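PDB 3JVG: T-cell surface glycoprotein CD1A1 antigen from Gallus gallus, which probably presents lipid antigens to T cells, as other CD1 proteins do, through an ectodomain built like that of MHC class I. Local coordinates for residues V200-S205 / T240-S245; V181-V186 / R269-P274; P210-W215 / R260-S265. All coordinates share one frame; numbering follows the deposited sequence.

Contact 1: V200-S205 / T240-S245; sequences VCRVTS and TYQLRS
C201 to V203 pairs with L243 to S245 as neighbouring antiparallel strands, their axes 4.7 Å apart at the closest and running at 173° to each other. Four straight backbone bonds hold them: C201 and S245 exchange two, the shorter from C201 N to S245 O at 2.7 Å, and V203 and L243 two more. Between these hydrogen-bonded pairs sits the non-hydrogen-bonded pair R202 and R244. On the face toward the sandwich interior, V203 and L243 supply apolar bulk, V203 CB lying 4.5 Å from L243 CB, and C201 a disulfide to C259, while the small hydroxyl of buried S245 is weakly hydrogen-bonded to W215 NE1 and S229 O.

The other face is polar. R202, extended with CG anti to its backbone N (chi1 170°), runs alongside Q242 in the same direction, so that Q242 OE1 lies at the guanidinium edge, 3.7 Å from R202 NH2, with the two flat groups 27° apart. The T204 and Q242 side chains lie side by side, pointing the same way. N236 bonds T204 OG1 and Q242 NE2, which also reach the backbone of the second protein chain, probably beta2-microglobulin; R202 bonds a polar side chain there and R244 makes a cation-pi contact with an aromatic ring.

Strand 184-191 flanks 197-206, strand 228-235 flanks 241-249, and V213 and W215 of strand 212-217 cover the inner face.

Contact 2: V181-V186 / R269-P274; sequences VPPMAV and RSLLVP
L271 and V273 reach from one sheet of an immunoglobulin C1-type beta sandwich to P183 and A185 of the other. Strands 184-186 and 271-274, the A and G strands of this fold, run almost the same way, 17° apart, and their axes come no closer than 7.7 Å. That spacing suits two layers meeting through side chains, and no hydrogen bond joins them; each strand instead finds its backbone partners in its own sheet, 184-186 on strand 197-206 and 271-274 on strand 257-262.

The first residue of the second segment to take part is L271, whose long branched chain reaches the opposite strand. Its chi1 of -132° lies away from a staggered value and brings CD2 against that strand. The methyl comes up alongside the P183 ring, leucine and proline passing each other in opposite directions with L271 CD2 4.1 Å from P183 CG. It also rests 3.6 Å from P183 O, just before the strand begins at M184. P183 is a good floor for this contact, since its rigid ring has a compact apolar surface, which V203 and H263 also touch.

L272 then turns its side chain away, over R260 of its own sheet, as strand alternation requires. V273 points back inward and turns CG2 toward the neighbouring sheet (chi1 -167°), where this methyl meets A185 and also lies 4.0 Å from A185 O. Alanine suits the place opposite, being short enough to sit against two larger side chains at once with its one methyl: A185 CB stands 3.9 Å from L271 CD2 and 3.9 Å from V273 CG2.

Contact 3: P210-W215 / R260-S265; sequences PIAVTW and RVQHCS
R260 leaves its strand extended (chi1 -172°) and then bends at chi3 (43°), which lays its guanidinium alongside T214, whose OG1 at chi1 59° lies between its own N and carbonyl carbon. The hydroxyl meets the edge of the guanidinium near its plane and takes a weak hydrogen bond from R260 NH2 at 3.1 Å. An arginine suits this partly exposed face, where its NH2 also has a long, weak ion pair with E221.

A water sits beside them. It donates to A212 O at 2.8 Å and to R260 O at 2.9 Å, accepts from Q262 NE2 at 2.8 Å and also bonds T214 OG1, linking four residues. The antiparallel backbones are joined by two bonds between A212 and Q262 and two between T214 and R260.

On the opposite face V213 and V261 point into the sandwich, and I211 packs against V261, I211 CD1 lying 3.6 Å from V261 CG1, as well as against L243 and F206. Further along, H263 crosses I211 at about a right angle, its CD2 3.2 Å from P210 O. Hydrogen bonds fix the ring's rotation at both nitrogens, ND1 with S265 OG at 2.7 Å and NE2 with P208 O.

An apolar inner face and an outer face carrying T214, R260, Q262 and one bridging water: this is the C and F strand pairing of an immunoglobulin C1-set domain.

All three contacts belong to the immunoglobulin domain, distinct from the MHC-like domain, which Y241 of contact 1 touches through D32 and which, as in other CD1 proteins, would form the antigen groove. Contacts 1 and 3 are strand pairs of different sheets, their centres about 10 Å apart; contact 2 bridges the sheets, its centre about 10 Å from that of contact 1 and 8 Å from that of contact 3. M184 N lies 2.8 Å from T204 O, and V261 N 2.8 Å from L271 O, continuing each sheet into contact 2. L243 CD1 lies 3.8 Å from V213 CG2, tying contact 1 to contact 3. The second protein chain lies against the R202 and R244 face of contact 1 and against M184 and V186, and does not touch contact 3.

Contact 1: V200-S205 / T240-S245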
ATOM      1  N   VAL A 200     -17.280  -6.076 -18.876  1.00 31.50           N
ATOM      2  CA  VAL A 200     -16.287  -6.124 -17.787  1.00 30.13           C
ATOM      3  C   VAL A 200     -15.022  -6.881 -18.216  1.00 29.45           C
ATOM      4  O   VAL A 200     -15.101  -8.045 -18.638  1.00 29.78           O
ATOM      5  CB  VAL A 200     -16.807  -6.888 -16.543  1.00 30.71           C
ATOM      6  CG1 VAL A 200     -15.821  -6.769 -15.416  1.00 27.92           C
ATOM      7  CG2 VAL A 200     -18.207  -6.422 -16.109  1.00 32.11           C
ATOM      8  N   CYS A 201     -13.864  -6.232 -18.087  1.00 27.66           N
ATOM      9  CA  CYS A 201     -12.634  -6.898 -18.298  1.00 28.01           C
ATOM     10  C   CYS A 201     -11.951  -7.001 -16.911  1.00 27.61           C
ATOM     11  O   CYS A 201     -11.661  -5.972 -16.281  1.00 28.00           O
ATOM     12  CB  CYS A 201     -11.761  -6.107 -19.296  1.00 27.52           C
ATOM     13  SG  CYS A 201     -10.185  -6.903 -19.679  1.00 26.19           S
ATOM     14  N   ARG A 202     -11.729  -8.239 -16.457  1.00 27.34           N
ATOM     15  CA  ARG A 202     -11.122  -8.547 -15.165  1.00 26.08           C
ATOM     16  C   ARG A 202      -9.774  -9.209 -15.414  1.00 24.62           C
ATOM     17  O   ARG A 202      -9.681 -10.272 -16.063  1.00 25.28           O
ATOM     18  CB  ARG A 202     -12.033  -9.445 -14.341  1.00 28.11           C
ATOM     19  CG  ARG A 202     -11.395 -10.011 -13.096  1.00 30.69           C
ATOM     20  CD  ARG A 202     -12.265 -11.102 -12.408  1.00 33.19           C
ATOM     21  NE  ARG A 202     -11.725 -11.369 -11.065  1.00 34.55           N
ATOM     22  CZ  ARG A 202     -12.227 -12.244 -10.198  1.00 35.36           C
ATOM     23  NH1 ARG A 202     -13.266 -12.989 -10.526  1.00 38.50           N
ATOM     24  NH2 ARG A 202     -11.679 -12.387  -9.008  1.00 33.46           N
ATOM     25  N   VAL A 203      -8.730  -8.534 -14.931  1.00 21.11           N
ATOM     26  CA  VAL A 203      -7.385  -8.946 -15.160  1.00 19.71           C
ATOM     27  C   VAL A 203      -6.821  -9.258 -13.781  1.00 19.74           C
ATOM     28  O   VAL A 203      -6.966  -8.461 -12.827  1.00 19.06           O
ATOM     29  CB  VAL A 203      -6.574  -7.775 -15.803  1.00 18.87           C
ATOM     30  CG1 VAL A 203      -5.253  -8.285 -16.261  1.00 18.38           C
ATOM     31  CG2 VAL A 203      -7.371  -7.168 -17.026  1.00 19.28           C
ATOM     32  N   THR A 204      -6.148 -10.397 -13.672  1.00 19.39           N
ATOM     33  CA  THR A 204      -5.447 -10.714 -12.421  1.00 18.61           C
ATOM     34  C   THR A 204      -4.072 -11.355 -12.657  1.00 18.66           C
ATOM     35  O   THR A 204      -3.638 -11.598 -13.827  1.00 18.62           O
ATOM     36  CB  THR A 204      -6.380 -11.604 -11.523  1.00 20.78           C
ATOM     37  OG1 THR A 204      -5.889 -11.674 -10.150  1.00 19.25           O
ATOM     38  CG2 THR A 204      -6.602 -12.979 -12.177  1.00 20.75           C
ATOM     39  N   SER A 205      -3.375 -11.600 -11.545  1.00 18.10           N
ATOM     40  CA  SER A 205      -2.108 -12.298 -11.551  1.00 18.18           C
ATOM     41  C   SER A 205      -0.903 -11.502 -12.069  1.00 18.12           C
ATOM     42  O   SER A 205       0.137 -12.088 -12.236  1.00 19.32           O
ATOM     43  CB  SER A 205      -2.197 -13.593 -12.361  1.00 19.27           C
ATOM     44  OG  SER A 205      -3.175 -14.426 -11.775  1.00 22.73           O
ATOM     45  N   THR A 240       0.863 -10.010  -6.519  1.00 16.77           N
ATOM     46  CA  THR A 240       0.471  -9.790  -7.893  1.00 16.64           C
ATOM     47  C   THR A 240      -0.695  -8.869  -7.701  1.00 16.50           C
ATOM     48  O   THR A 240      -1.041  -8.579  -6.550  1.00 16.63           O
ATOM     49  CB  THR A 240       0.033 -11.081  -8.609  1.00 17.03           C
ATOM     50  OG1 THR A 240      -1.081 -11.694  -7.950  1.00 17.39           O
ATOM     51  CG2 THR A 240       1.192 -12.074  -8.692  1.00 17.51           C
ATOM     52  N   TYR A 241      -1.291  -8.416  -8.800  1.00 16.45           N
ATOM     53  CA  TYR A 241      -2.290  -7.387  -8.788  1.00 16.54           C
ATOM     54  C   TYR A 241      -3.488  -7.776  -9.664  1.00 16.80           C
ATOM     55  O   TYR A 241      -3.406  -8.716 -10.496  1.00 16.91           O
ATOM     56  CB  TYR A 241      -1.673  -6.092  -9.274  1.00 16.54           C
ATOM     57  CG  TYR A 241      -0.604  -5.540  -8.310  1.00 16.68           C
ATOM     58  CD1 TYR A 241      -0.987  -4.814  -7.178  1.00 17.04           C
ATOM     59  CD2 TYR A 241       0.757  -5.774  -8.526  1.00 16.74           C
ATOM     60  CE1 TYR A 241      -0.048  -4.273  -6.285  1.00 17.44           C
ATOM     61  CE2 TYR A 241       1.748  -5.262  -7.629  1.00 17.16           C
ATOM     62  CZ  TYR A 241       1.328  -4.528  -6.493  1.00 18.53           C
ATOM     63  OH  TYR A 241       2.229  -3.997  -5.572  1.00 18.13           O
ATOM     64  N   GLN A 242      -4.596  -7.029  -9.467  1.00 17.17           N
ATOM     65  CA  GLN A 242      -5.829  -7.259 -10.155  1.00 18.10           C
ATOM     66  C   GLN A 242      -6.368  -5.942 -10.521  1.00 19.22           C
ATOM     67  O   GLN A 242      -6.203  -4.970  -9.766  1.00 19.93           O
ATOM     68  CB  GLN A 242      -6.897  -7.874  -9.254  1.00 18.83           C
ATOM     69  CG  GLN A 242      -6.597  -9.204  -8.685  1.00 22.14           C
ATOM     70  CD  GLN A 242      -7.886 -10.024  -8.400  1.00 22.25           C
ATOM     71  OE1 GLN A 242      -8.959  -9.819  -9.011  1.00 22.68           O
ATOM     72  NE2 GLN A 242      -7.769 -10.936  -7.456  1.00 20.55           N
ATOM     73  N   LEU A 243      -7.077  -5.926 -11.649  1.00 20.08           N
ATOM     74  CA  LEU A 243      -7.714  -4.712 -12.167  1.00 22.78           C
ATOM     75  C   LEU A 243      -9.050  -5.117 -12.780  1.00 23.71           C
ATOM     76  O   LEU A 243      -9.120  -6.177 -13.392  1.00 24.43           O
ATOM     77  CB  LEU A 243      -6.881  -4.077 -13.307  1.00 21.69           C
ATOM     78  CG  LEU A 243      -6.607  -2.565 -13.277  1.00 25.65           C
ATOM     79  CD1 LEU A 243      -6.284  -1.960 -14.649  1.00 27.34           C
ATOM     80  CD2 LEU A 243      -7.693  -1.739 -12.598  1.00 24.77           C
ATOM     81  N   ARG A 244     -10.076  -4.262 -12.668  1.00 24.81           N
ATOM     82  CA  ARG A 244     -11.270  -4.420 -13.492  1.00 26.96           C
ATOM     83  C   ARG A 244     -11.556  -3.140 -14.267  1.00 26.44           C
ATOM     84  O   ARG A 244     -11.406  -2.055 -13.738  1.00 27.11           O
ATOM     85  CB  ARG A 244     -12.514  -4.823 -12.663  1.00 29.15           C
ATOM     86  CG  ARG A 244     -12.311  -6.064 -11.751  1.00 32.58           C
ATOM     87  CD  ARG A 244     -13.603  -6.757 -11.312  1.00 38.07           C
ATOM     88  NE  ARG A 244     -14.386  -6.027 -10.308  1.00 43.04           N
ATOM     89  CZ  ARG A 244     -14.094  -5.954  -9.003  1.00 43.12           C
ATOM     90  NH1 ARG A 244     -12.994  -6.548  -8.526  1.00 39.96           N
ATOM     91  NH2 ARG A 244     -14.897  -5.260  -8.177  1.00 41.73           N
ATOM     92  N   SER A 245     -11.959  -3.281 -15.518  1.00 26.10           N
ATOM     93  CA  SER A 245     -12.313  -2.141 -16.357  1.00 26.56           C
ATOM     94  C   SER A 245     -13.651  -2.466 -16.986  1.00 27.71           C
ATOM     95  O   SER A 245     -13.897  -3.628 -17.355  1.00 27.41           O
ATOM     96  CB  SER A 245     -11.222  -1.937 -17.454  1.00 26.42           C
ATOM     97  OG  SER A 245     -11.641  -1.014 -18.457  1.00 26.45           O
TER

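Contact 2: V181-V186 / R269-P274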
ATOM      1  N   VAL A 181       5.249 -11.609 -13.554  1.00 20.76           N
ATOM      2  CA  VAL A 181       4.152 -12.588 -13.633  1.00 19.98           C
ATOM      3  C   VAL A 181       3.159 -12.082 -14.659  1.00 19.98           C
ATOM      4  O   VAL A 181       2.725 -10.937 -14.583  1.00 19.33           O
ATOM      5  CB  VAL A 181       3.495 -12.894 -12.230  1.00 19.25           C
ATOM      6  CG1 VAL A 181       2.611 -14.130 -12.310  1.00 19.81           C
ATOM      7  CG2 VAL A 181       4.551 -13.208 -11.200  1.00 19.78           C
ATOM      8  N   PRO A 182       2.845 -12.909 -15.678  1.00 20.84           N
ATOM      9  CA  PRO A 182       1.913 -12.438 -16.691  1.00 20.44           C
ATOM     10  C   PRO A 182       0.433 -12.275 -16.242  1.00 19.90           C
ATOM     11  O   PRO A 182      -0.097 -13.091 -15.467  1.00 19.82           O
ATOM     12  CB  PRO A 182       2.012 -13.476 -17.819  1.00 22.07           C
ATOM     13  CG  PRO A 182       3.075 -14.448 -17.430  1.00 24.40           C
ATOM     14  CD  PRO A 182       3.409 -14.237 -15.974  1.00 22.37           C
ATOM     15  N   PRO A 183      -0.243 -11.250 -16.778  1.00 19.27           N
ATOM     16  CA  PRO A 183      -1.701 -11.088 -16.511  1.00 19.27           C
ATOM     17  C   PRO A 183      -2.543 -12.228 -17.108  1.00 21.69           C
ATOM     18  O   PRO A 183      -2.191 -12.800 -18.161  1.00 20.95           O
ATOM     19  CB  PRO A 183      -2.060  -9.764 -17.222  1.00 18.68           C
ATOM     20  CG  PRO A 183      -1.006  -9.612 -18.313  1.00 19.24           C
ATOM     21  CD  PRO A 183       0.285 -10.253 -17.735  1.00 19.41           C
ATOM     22  N   MET A 184      -3.629 -12.568 -16.410  1.00 23.36           N
ATOM     23  CA  MET A 184      -4.691 -13.370 -16.995  1.00 25.74           C
ATOM     24  C   MET A 184      -5.936 -12.492 -17.045  1.00 25.63           C
ATOM     25  O   MET A 184      -6.193 -11.686 -16.131  1.00 25.01           O
ATOM     26  CB  MET A 184      -4.912 -14.625 -16.173  1.00 28.45           C
ATOM     27  CG  MET A 184      -3.668 -15.561 -16.162  1.00 32.40           C
ATOM     28  SD  MET A 184      -3.624 -17.026 -15.046  1.00 45.32           S
ATOM     29  CE  MET A 184      -4.180 -16.392 -13.464  1.00 37.97           C
ATOM     30  N   ALA A 185      -6.692 -12.613 -18.124  1.00 26.07           N
ATOM     31  CA  ALA A 185      -7.852 -11.735 -18.340  1.00 25.64           C
ATOM     32  C   ALA A 185      -9.086 -12.495 -18.802  1.00 26.92           C
ATOM     33  O   ALA A 185      -8.973 -13.354 -19.648  1.00 27.51           O
ATOM     34  CB  ALA A 185      -7.496 -10.678 -19.344  1.00 25.58           C
ATOM     35  N   VAL A 186     -10.244 -12.188 -18.218  1.00 27.23           N
ATOM     36  CA  VAL A 186     -11.536 -12.623 -18.738  1.00 29.58           C
ATOM     37  C   VAL A 186     -12.450 -11.403 -19.037  1.00 30.19           C
ATOM     38  O   VAL A 186     -12.327 -10.330 -18.392  1.00 28.03           O
ATOM     39  CB  VAL A 186     -12.294 -13.596 -17.795  1.00 31.18           C
ATOM     40  CG1 VAL A 186     -11.554 -14.912 -17.660  1.00 32.28           C
ATOM     41  CG2 VAL A 186     -12.533 -12.949 -16.425  1.00 29.08           C
ATOM     42  N   ARG A 269       3.756  -6.820 -27.217  1.00 48.48           N
ATOM     43  CA  ARG A 269       2.775  -7.827 -27.588  1.00 47.62           C
ATOM     44  C   ARG A 269       1.718  -7.763 -26.498  1.00 44.45           C
ATOM     45  O   ARG A 269       2.037  -7.693 -25.328  1.00 44.37           O
ATOM     46  CB  ARG A 269       3.454  -9.199 -27.690  1.00 49.20           C
ATOM     47  CG  ARG A 269       2.627 -10.337 -28.275  1.00 52.37           C
ATOM     48  CD  ARG A 269       1.759 -11.026 -27.195  1.00 55.02           C
ATOM     49  N   SER A 270       0.454  -7.711 -26.857  1.00 42.59           N
ATOM     50  CA  SER A 270      -0.559  -7.589 -25.813  1.00 39.59           C
ATOM     51  C   SER A 270      -1.582  -8.719 -25.787  1.00 38.35           C
ATOM     52  O   SER A 270      -1.756  -9.438 -26.765  1.00 39.19           O
ATOM     53  CB  SER A 270      -1.252  -6.226 -25.868  1.00 39.43           C
ATOM     54  OG  SER A 270      -1.575  -5.877 -27.197  1.00 39.70           O
ATOM     55  N   LEU A 271      -2.217  -8.864 -24.634  1.00 35.49           N
ATOM     56  CA  LEU A 271      -3.327  -9.767 -24.426  1.00 35.37           C
ATOM     57  C   LEU A 271      -4.579  -9.181 -25.096  1.00 35.63           C
ATOM     58  O   LEU A 271      -4.957  -8.020 -24.834  1.00 33.89           O
ATOM     59  CB  LEU A 271      -3.584  -9.865 -22.930  1.00 34.58           C
ATOM     60  CG  LEU A 271      -3.745 -11.227 -22.287  1.00 35.11           C
ATOM     61  CD1 LEU A 271      -2.467 -11.983 -22.598  1.00 37.75           C
ATOM     62  CD2 LEU A 271      -3.938 -11.069 -20.810  1.00 29.39           C
ATOM     63  N   LEU A 272      -5.211  -9.967 -25.965  1.00 36.60           N
ATOM     64  CA  LEU A 272      -6.427  -9.521 -26.607  1.00 37.77           C
ATOM     65  C   LEU A 272      -7.594 -10.479 -26.306  1.00 37.99           C
ATOM     66  O   LEU A 272      -7.594 -11.621 -26.767  1.00 39.97           O
ATOM     67  CB  LEU A 272      -6.173  -9.331 -28.103  1.00 38.59           C
ATOM     68  CG  LEU A 272      -7.271  -8.467 -28.701  1.00 43.26           C
ATOM     69  CD1 LEU A 272      -7.151  -7.009 -28.214  1.00 43.54           C
ATOM     70  CD2 LEU A 272      -7.310  -8.566 -30.250  1.00 45.96           C
ATOM     71  N   VAL A 273      -8.570 -10.009 -25.527  1.00 36.52           N
ATOM     72  CA  VAL A 273      -9.722 -10.820 -25.120  1.00 37.04           C
ATOM     73  C   VAL A 273     -11.088 -10.299 -25.660  1.00 38.59           C
ATOM     74  O   VAL A 273     -11.665  -9.346 -25.112  1.00 37.51           O
ATOM     75  CB  VAL A 273      -9.784 -10.993 -23.600  1.00 35.78           C
ATOM     76  CG1 VAL A 273     -10.797 -12.092 -23.245  1.00 38.03           C
ATOM     77  CG2 VAL A 273      -8.389 -11.332 -23.055  1.00 35.17           C
ATOM     78  N   PRO A 274     -11.611 -10.952 -26.722  1.00 40.51           N
ATOM     79  CA  PRO A 274     -12.848 -10.563 -27.371  1.00 42.14           C
ATOM     80  C   PRO A 274     -14.066 -10.747 -26.469  1.00 42.96           C
ATOM     81  O   PRO A 274     -14.117 -11.695 -25.676  1.00 42.06           O
ATOM     82  CB  PRO A 274     -12.930 -11.521 -28.569  1.00 43.99           C
ATOM     83  CG  PRO A 274     -12.220 -12.722 -28.146  1.00 44.11           C
ATOM     84  CD  PRO A 274     -11.088 -12.218 -27.279  1.00 42.40           C
TER

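Contact 3: P210-W215 / R260-S265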
ATOM      1  N   PRO A 210       2.493  -1.688 -12.943  1.00 19.78           N
ATOM      2  CA  PRO A 210       2.027  -0.859 -14.100  1.00 20.93           C
ATOM      3  C   PRO A 210       1.405  -1.730 -15.156  1.00 20.38           C
ATOM      4  O   PRO A 210       1.933  -2.776 -15.456  1.00 19.51           O
ATOM      5  CB  PRO A 210       3.300  -0.222 -14.663  1.00 21.93           C
ATOM      6  CG  PRO A 210       4.358  -0.352 -13.511  1.00 22.70           C
ATOM      7  CD  PRO A 210       3.946  -1.575 -12.704  1.00 20.78           C
ATOM      8  N   ILE A 211       0.260  -1.309 -15.683  1.00 21.96           N
ATOM      9  CA  ILE A 211      -0.445  -2.088 -16.697  1.00 22.32           C
ATOM     10  C   ILE A 211      -1.301  -1.124 -17.452  1.00 23.71           C
ATOM     11  O   ILE A 211      -1.551  -0.031 -16.960  1.00 25.63           O
ATOM     12  CB  ILE A 211      -1.313  -3.257 -16.059  1.00 20.67           C
ATOM     13  CG1 ILE A 211      -1.670  -4.295 -17.127  1.00 19.15           C
ATOM     14  CG2 ILE A 211      -2.581  -2.743 -15.371  1.00 21.07           C
ATOM     15  CD1 ILE A 211      -2.280  -5.548 -16.560  1.00 19.00           C
ATOM     16  N   ALA A 212      -1.729  -1.501 -18.650  1.00 24.21           N
ATOM     17  CA  ALA A 212      -2.641  -0.674 -19.434  1.00 25.18           C
ATOM     18  C   ALA A 212      -3.717  -1.601 -19.985  1.00 25.50           C
ATOM     19  O   ALA A 212      -3.446  -2.522 -20.768  1.00 26.14           O
ATOM     20  CB  ALA A 212      -1.880   0.072 -20.582  1.00 25.26           C
ATOM     21  N   VAL A 213      -4.940  -1.372 -19.533  1.00 25.93           N
ATOM     22  CA  VAL A 213      -6.100  -2.154 -19.958  1.00 26.55           C
ATOM     23  C   VAL A 213      -7.006  -1.161 -20.690  1.00 28.53           C
ATOM     24  O   VAL A 213      -7.388  -0.155 -20.104  1.00 28.92           O
ATOM     25  CB  VAL A 213      -6.821  -2.740 -18.723  1.00 25.99           C
ATOM     26  CG1 VAL A 213      -8.168  -3.409 -19.098  1.00 26.01           C
ATOM     27  CG2 VAL A 213      -5.875  -3.748 -17.962  1.00 23.25           C
ATOM     28  N   THR A 214      -7.292  -1.408 -21.980  1.00 29.56           N
ATOM     29  CA  THR A 214      -8.129  -0.510 -22.798  1.00 30.79           C
ATOM     30  C   THR A 214      -9.136  -1.338 -23.565  1.00 30.68           C
ATOM     31  O   THR A 214      -8.923  -2.525 -23.775  1.00 30.37           O
ATOM     32  CB  THR A 214      -7.323   0.333 -23.834  1.00 32.21           C
ATOM     33  OG1 THR A 214      -6.606  -0.542 -24.722  1.00 34.78           O
ATOM     34  CG2 THR A 214      -6.289   1.273 -23.127  1.00 35.62           C
ATOM     35  N   TRP A 215     -10.219  -0.700 -23.998  1.00 30.26           N
ATOM     36  CA  TRP A 215     -11.248  -1.377 -24.756  1.00 31.00           C
ATOM     37  C   TRP A 215     -11.074  -1.004 -26.219  1.00 32.08           C
ATOM     38  O   TRP A 215     -10.736   0.132 -26.537  1.00 32.76           O
ATOM     39  CB  TRP A 215     -12.639  -0.968 -24.256  1.00 31.25           C
ATOM     40  CG  TRP A 215     -13.036  -1.636 -22.965  1.00 30.36           C
ATOM     41  CD1 TRP A 215     -12.945  -1.117 -21.712  1.00 30.68           C
ATOM     42  CD2 TRP A 215     -13.576  -2.947 -22.813  1.00 29.89           C
ATOM     43  NE1 TRP A 215     -13.405  -2.016 -20.786  1.00 29.66           N
ATOM     44  CE2 TRP A 215     -13.811  -3.143 -21.433  1.00 27.38           C
ATOM     45  CE3 TRP A 215     -13.934  -3.960 -23.714  1.00 31.78           C
ATOM     46  CZ2 TRP A 215     -14.332  -4.311 -20.927  1.00 27.28           C
ATOM     47  CZ3 TRP A 215     -14.479  -5.131 -23.211  1.00 31.00           C
ATOM     48  CH2 TRP A 215     -14.651  -5.301 -21.820  1.00 30.33           C
ATOM     49  N   ARG A 260      -8.042  -5.043 -24.347  1.00 26.35           N
ATOM     50  CA  ARG A 260      -6.616  -5.136 -24.679  1.00 26.06           C
ATOM     51  C   ARG A 260      -5.787  -4.905 -23.404  1.00 24.80           C
ATOM     52  O   ARG A 260      -5.954  -3.887 -22.735  1.00 24.74           O
ATOM     53  CB  ARG A 260      -6.201  -4.146 -25.778  1.00 25.54           C
ATOM     54  CG  ARG A 260      -4.754  -4.388 -26.239  1.00 28.77           C
ATOM     55  CD  ARG A 260      -4.140  -3.273 -27.153  1.00 32.86           C
ATOM     56  NE  ARG A 260      -4.429  -1.903 -26.701  1.00 36.40           N
ATOM     57  CZ  ARG A 260      -4.327  -0.808 -27.470  1.00 40.79           C
ATOM     58  NH1 ARG A 260      -3.938  -0.900 -28.739  1.00 42.00           N
ATOM     59  NH2 ARG A 260      -4.626   0.387 -26.977  1.00 40.22           N
ATOM     60  N   VAL A 261      -4.923  -5.865 -23.080  1.00 23.41           N
ATOM     61  CA  VAL A 261      -4.067  -5.768 -21.893  1.00 24.05           C
ATOM     62  C   VAL A 261      -2.576  -5.694 -22.309  1.00 23.72           C
ATOM     63  O   VAL A 261      -2.072  -6.629 -22.917  1.00 24.09           O
ATOM     64  CB  VAL A 261      -4.287  -6.977 -20.953  1.00 22.92           C
ATOM     65  CG1 VAL A 261      -3.470  -6.812 -19.700  1.00 24.18           C
ATOM     66  CG2 VAL A 261      -5.828  -7.136 -20.645  1.00 23.21           C
ATOM     67  N   GLN A 262      -1.917  -4.562 -22.011  1.00 23.58           N
ATOM     68  CA  GLN A 262      -0.484  -4.359 -22.271  1.00 24.11           C
ATOM     69  C   GLN A 262       0.301  -4.373 -20.944  1.00 23.90           C
ATOM     70  O   GLN A 262      -0.053  -3.649 -19.984  1.00 22.50           O
ATOM     71  CB  GLN A 262      -0.264  -3.037 -23.001  1.00 25.19           C
ATOM     72  CG  GLN A 262      -0.784  -3.015 -24.432  1.00 28.31           C
ATOM     73  CD  GLN A 262      -0.835  -1.598 -25.019  1.00 33.10           C
ATOM     74  OE1 GLN A 262      -0.121  -1.298 -25.947  1.00 38.09           O
ATOM     75  NE2 GLN A 262      -1.687  -0.745 -24.483  1.00 34.15           N
ATOM     76  N   HIS A 263       1.347  -5.207 -20.892  1.00 23.19           N
ATOM     77  CA  HIS A 263       2.084  -5.450 -19.671  1.00 22.56           C
ATOM     78  C   HIS A 263       3.492  -5.848 -20.031  1.00 24.91           C
ATOM     79  O   HIS A 263       3.718  -6.570 -21.023  1.00 25.40           O
ATOM     80  CB  HIS A 263       1.430  -6.536 -18.812  1.00 20.61           C
ATOM     81  CG  HIS A 263       2.037  -6.653 -17.437  1.00 19.26           C
ATOM     82  ND1 HIS A 263       2.929  -7.660 -17.095  1.00 19.54           N
ATOM     83  CD2 HIS A 263       1.894  -5.884 -16.330  1.00 18.73           C
ATOM     84  CE1 HIS A 263       3.313  -7.499 -15.838  1.00 19.11           C
ATOM     85  NE2 HIS A 263       2.711  -6.420 -15.359  1.00 19.30           N
ATOM     86  N   CYS A 264       4.453  -5.390 -19.246  1.00 25.91           N
ATOM     87  CA  CYS A 264       5.831  -5.628 -19.610  1.00 28.18           C
ATOM     88  C   CYS A 264       6.176  -7.146 -19.629  1.00 27.08           C
ATOM     89  O   CYS A 264       7.030  -7.535 -20.384  1.00 26.83           O
ATOM     90  CB  CYS A 264       6.794  -4.784 -18.746  1.00 29.54           C
ATOM     91  SG  CYS A 264       6.755  -5.242 -16.978  1.00 37.57           S
ATOM     92  N   SER A 265       5.466  -8.001 -18.858  1.00 25.67           N
ATOM     93  CA  SER A 265       5.739  -9.475 -18.865  1.00 25.62           C
ATOM     94  C   SER A 265       5.519 -10.065 -20.245  1.00 27.13           C
ATOM     95  O   SER A 265       5.985 -11.176 -20.548  1.00 26.59           O
ATOM     96  CB  SER A 265       4.849 -10.241 -17.879  1.00 23.90           C
ATOM     97  OG  SER A 265       3.475 -10.050 -18.210  1.00 22.31           O
TER
HETATM   98  O   HOH W   1      -4.088  -1.795 -23.385  1.00  9.26           O